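Local coordinates for protein cytochrome c'' (Methylophilus methylotrophus, PDB 1OAE) that probably transfers electrons, using a covalently bound heme c whose iron is held by two axial histidines, at residues A[73-78]-A[114-119]. Sequence-based numbering, arbitrary orientation. Where two conformers were deposited one is given.
With HEC (heme c), chain C.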
loop_
_atom_site.group_PDB
_atom_site.type_symbol
_atom_site.label_atom_id
_atom_site.label_comp_id
_atom_site.label_asym_id
_atom_site.label_seq_id
_atom_site.Cartn_x
_atom_site.Cartn_y
_atom_site.Cartn_z
ATOM N N LEU A 73 -2.234 3.683 7.709
ATOM C CA LEU A 73 -1.371 3.871 6.563
ATOM C C LEU A 73 -1.623 5.205 5.799
ATOM O O LEU A 73 -0.722 5.691 5.103
ATOM C CB LEU A 73 -1.561 2.707 5.591
ATOM C CG LEU A 73 -1.216 1.247 6.043
ATOM C CD1 LEU A 73 -1.359 0.246 4.820
ATOM C CD2 LEU A 73 0.146 1.192 6.601
ATOM N N ALA A 74 -2.859 5.713 5.852
ATOM C CA ALA A 74 -3.275 6.865 5.024
ATOM C C ALA A 74 -2.550 8.112 5.519
ATOM O O ALA A 74 -2.682 8.454 6.677
ATOM C CB ALA A 74 -4.800 7.050 5.073
ATOM N N PRO A 75 -1.707 8.708 4.673
ATOM C CA PRO A 75 -0.824 9.806 5.118
ATOM C C PRO A 75 -1.586 11.069 5.501
ATOM O O PRO A 75 -0.997 11.925 6.177
ATOM C CB PRO A 75 0.126 10.065 3.932
ATOM C CG PRO A 75 -0.627 9.515 2.703
ATOM C CD PRO A 75 -1.497 8.324 3.256
ATOM N N ARG A 76 -2.840 11.211 5.074
ATOM C CA ARG A 76 -3.580 12.388 5.563
ATOM C C ARG A 76 -3.985 12.210 7.006
ATOM O O ARG A 76 -4.128 13.178 7.727
ATOM C CB ARG A 76 -4.811 12.746 4.750
ATOM C CG ARG A 76 -5.597 13.928 5.463
ATOM C CD ARG A 76 -5.031 15.345 5.207
ATOM N NE ARG A 76 -5.347 16.303 6.280
ATOM C CZ ARG A 76 -6.142 17.378 6.137
ATOM N NH1 ARG A 76 -6.365 18.190 7.174
ATOM N NH2 ARG A 76 -6.720 17.644 4.959
ATOM N N VAL A 77 -4.190 10.976 7.442
ATOM C CA VAL A 77 -4.565 10.728 8.831
ATOM C C VAL A 77 -3.337 10.559 9.717
ATOM O O VAL A 77 -3.267 11.106 10.856
ATOM C CB VAL A 77 -5.441 9.496 8.913
ATOM C CG1 VAL A 77 -5.888 9.251 10.323
ATOM C CG2 VAL A 77 -6.611 9.718 8.101
ATOM N N ASN A 78 -2.355 9.801 9.223
ATOM C CA ASN A 78 -1.134 9.564 9.976
ATOM C C ASN A 78 -0.023 10.224 9.159
ATOM O O ASN A 78 0.509 9.602 8.208
ATOM C CB ASN A 78 -0.873 8.054 10.103
ATOM C CG ASN A 78 0.440 7.717 10.817
ATOM O OD1 ASN A 78 1.244 8.621 11.223
ATOM N ND2 ASN A 78 0.686 6.412 10.975
ATOM N N ALA A 114 -1.665 5.814 -4.521
ATOM C CA ALA A 114 -2.697 6.750 -5.010
ATOM C C ALA A 114 -3.966 6.500 -4.218
ATOM O O ALA A 114 -4.667 7.451 -3.819
ATOM C CB ALA A 114 -2.954 6.609 -6.519
ATOM N N TYR A 115 -4.291 5.221 -4.008
ATOM C CA TYR A 115 -5.540 4.887 -3.343
ATOM C C TYR A 115 -5.495 5.455 -1.893
ATOM O O TYR A 115 -6.444 6.060 -1.373
ATOM C CB TYR A 115 -5.749 3.341 -3.373
ATOM C CG TYR A 115 -6.688 2.865 -2.268
ATOM C CD1 TYR A 115 -8.006 3.311 -2.220
ATOM C CD2 TYR A 115 -6.250 1.963 -1.291
ATOM C CE1 TYR A 115 -8.827 2.936 -1.206
ATOM C CE2 TYR A 115 -7.072 1.574 -0.255
ATOM C CZ TYR A 115 -8.363 2.086 -0.221
ATOM O OH TYR A 115 -9.198 1.692 0.792
ATOM N N LEU A 116 -4.353 5.252 -1.251
ATOM C CA LEU A 116 -4.133 5.748 0.092
ATOM C C LEU A 116 -4.389 7.256 0.192
ATOM O O LEU A 116 -4.912 7.705 1.199
ATOM C CB LEU A 116 -2.652 5.481 0.475
ATOM C CG LEU A 116 -2.232 4.124 0.963
ATOM C CD1 LEU A 116 -0.805 4.243 1.575
ATOM C CD2 LEU A 116 -3.201 3.664 2.085
ATOM N N LEU A 117 -4.000 8.044 -0.819
ATOM C CA LEU A 117 -4.233 9.481 -0.778
ATOM C C LEU A 117 -5.702 9.883 -0.778
ATOM O O LEU A 117 -6.043 11.062 -0.515
ATOM C CB LEU A 117 -3.561 10.144 -1.943
ATOM C CG LEU A 117 -2.043 10.124 -1.740
ATOM C CD1 LEU A 117 -1.453 10.511 -3.034
ATOM C CD2 LEU A 117 -1.652 11.077 -0.613
ATOM N N THR A 118 -6.555 8.934 -1.165
ATOM C CA THR A 118 -7.997 9.163 -1.212
ATOM C C THR A 118 -8.668 8.784 0.083
ATOM O O THR A 118 -9.846 9.138 0.283
ATOM C CB THR A 118 -8.685 8.422 -2.411
ATOM O OG1 THR A 118 -8.573 7.002 -2.254
ATOM C CG2 THR A 118 -7.986 8.654 -3.714
ATOM N N GLU A 119 -7.975 8.057 0.973
ATOM C CA GLU A 119 -8.616 7.628 2.203
ATOM C C GLU A 119 -8.276 8.576 3.341
ATOM O O GLU A 119 -7.312 8.339 4.078
ATOM C CB GLU A 119 -8.229 6.210 2.594
ATOM C CG GLU A 119 -8.347 5.177 1.484
ATOM C CD GLU A 119 -9.562 5.377 0.624
ATOM O OE1 GLU A 119 -9.371 5.835 -0.535
ATOM O OE2 GLU A 119 -10.686 5.068 1.100
HETATM FE FE HEC C . 1.505 -3.901 5.874
HETATM C CHA HEC C . 3.518 -1.599 7.320
HETATM C CHB HEC C . 1.221 -1.899 3.064
HETATM C CHC HEC C . -0.072 -6.448 4.249
HETATM C CHD HEC C . 1.423 -5.716 8.830
HETATM N NA HEC C . 2.178 -2.083 5.307
HETATM C C1A HEC C . 3.000 -1.301 6.074
HETATM C C2A HEC C . 3.238 -0.073 5.349
HETATM C C3A HEC C . 2.624 -0.151 4.164
HETATM C C4A HEC C . 1.959 -1.418 4.121
HETATM C CMA HEC C . 2.526 0.872 3.022
HETATM C CAA HEC C . 4.121 1.063 5.892
HETATM C CBA HEC C . 5.461 1.051 5.190
HETATM C CGA HEC C . 6.271 -0.169 5.475
HETATM O O1A HEC C . 6.528 -0.940 4.483
HETATM O O2A HEC C . 6.698 -0.335 6.665
HETATM N NB HEC C . 0.732 -4.128 4.042
HETATM C C1B HEC C . 0.777 -3.220 3.031
HETATM C C2B HEC C . 0.315 -3.897 1.837
HETATM C C3B HEC C . -0.061 -5.126 2.115
HETATM C C4B HEC C . 0.194 -5.312 3.542
HETATM C CMB HEC C . 0.166 -3.184 0.498
HETATM C CAB HEC C . -0.632 -6.163 1.106
HETATM C CBB HEC C . 0.235 -6.528 0.092
HETATM N NC HEC C . 0.812 -5.702 6.401
HETATM C C1C HEC C . 0.168 -6.624 5.600
HETATM C C2C HEC C . -0.239 -7.748 6.400
HETATM C C3C HEC C . 0.216 -7.553 7.666
HETATM C C4C HEC C . 0.869 -6.263 7.690
HETATM C CMC HEC C . -0.955 -8.999 5.851
HETATM C CAC HEC C . 0.162 -8.449 8.934
HETATM C CBC HEC C . 0.522 -9.748 8.796
HETATM N ND HEC C . 2.294 -3.662 7.793
HETATM C C1D HEC C . 2.223 -4.607 8.806
HETATM C C2D HEC C . 3.174 -4.260 9.836
HETATM C C3D HEC C . 3.860 -2.999 9.368
HETATM C C4D HEC C . 3.234 -2.700 8.077
HETATM C CMD HEC C . 3.483 -5.028 11.125
HETATM C CAD HEC C . 5.044 -2.247 10.080
HETATM C CBD HEC C . 4.643 -1.494 11.328
HETATM C CGD HEC C . 4.367 -0.033 10.954
HETATM O O1D HEC C . 3.711 0.709 11.721
HETATM O O2D HEC C . 4.832 0.414 9.886
HETATM O O HOH W 1 -4.213 10.097 3.052
#
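Leu73 and Leu116 pack their side chains together beside the heme pocket of this c-type cytochrome, where the loop after strand 69-70 meets the end of helix 106-116. Starting from Leu73, its CB lies 4.0 Å from Leu116 CD2, the nearest approach between the two side chains. With CG anti to the carbonyl carbon (chi1 -62°), both methyls are carried on towards the heme. CD1 stands 3.8 Å from heme C4A, while CD2 reaches C2A at 3.6 Å; nearly all of that second separation is along the porphyrin normal, so the fork rests on the face of this pyrrole ring. The axial ligand His53 is also close, its side chain about 4 Å from that of Leu73. Cutting the side chain back to an alanine is likely to strip the aliphatic cover from this pyrrole face, since CB would still meet Leu116 but would not touch the heme.

Farther from the heme, Pro75 runs at about a right angle to both Leu116 and Leu117. Its CG touches Leu117 CD2 at 3.8 Å, and its CD faces CB of Leu116; Val2 of helix 2-19 touches both Pro75 and Leu117, bringing the N-terminal helix into the same apolar packing.

No direct hydrogen bond links the segments. Instead a water bridges them, accepting from Arg76 N at 2.7 Å and donating to Leu116 O at 3.1 Å. That carbonyl oxygen has a second donor, because the type I turn from Leu116 to Glu119 is closed by Glu119 N, 3.1 Å from Leu116 O.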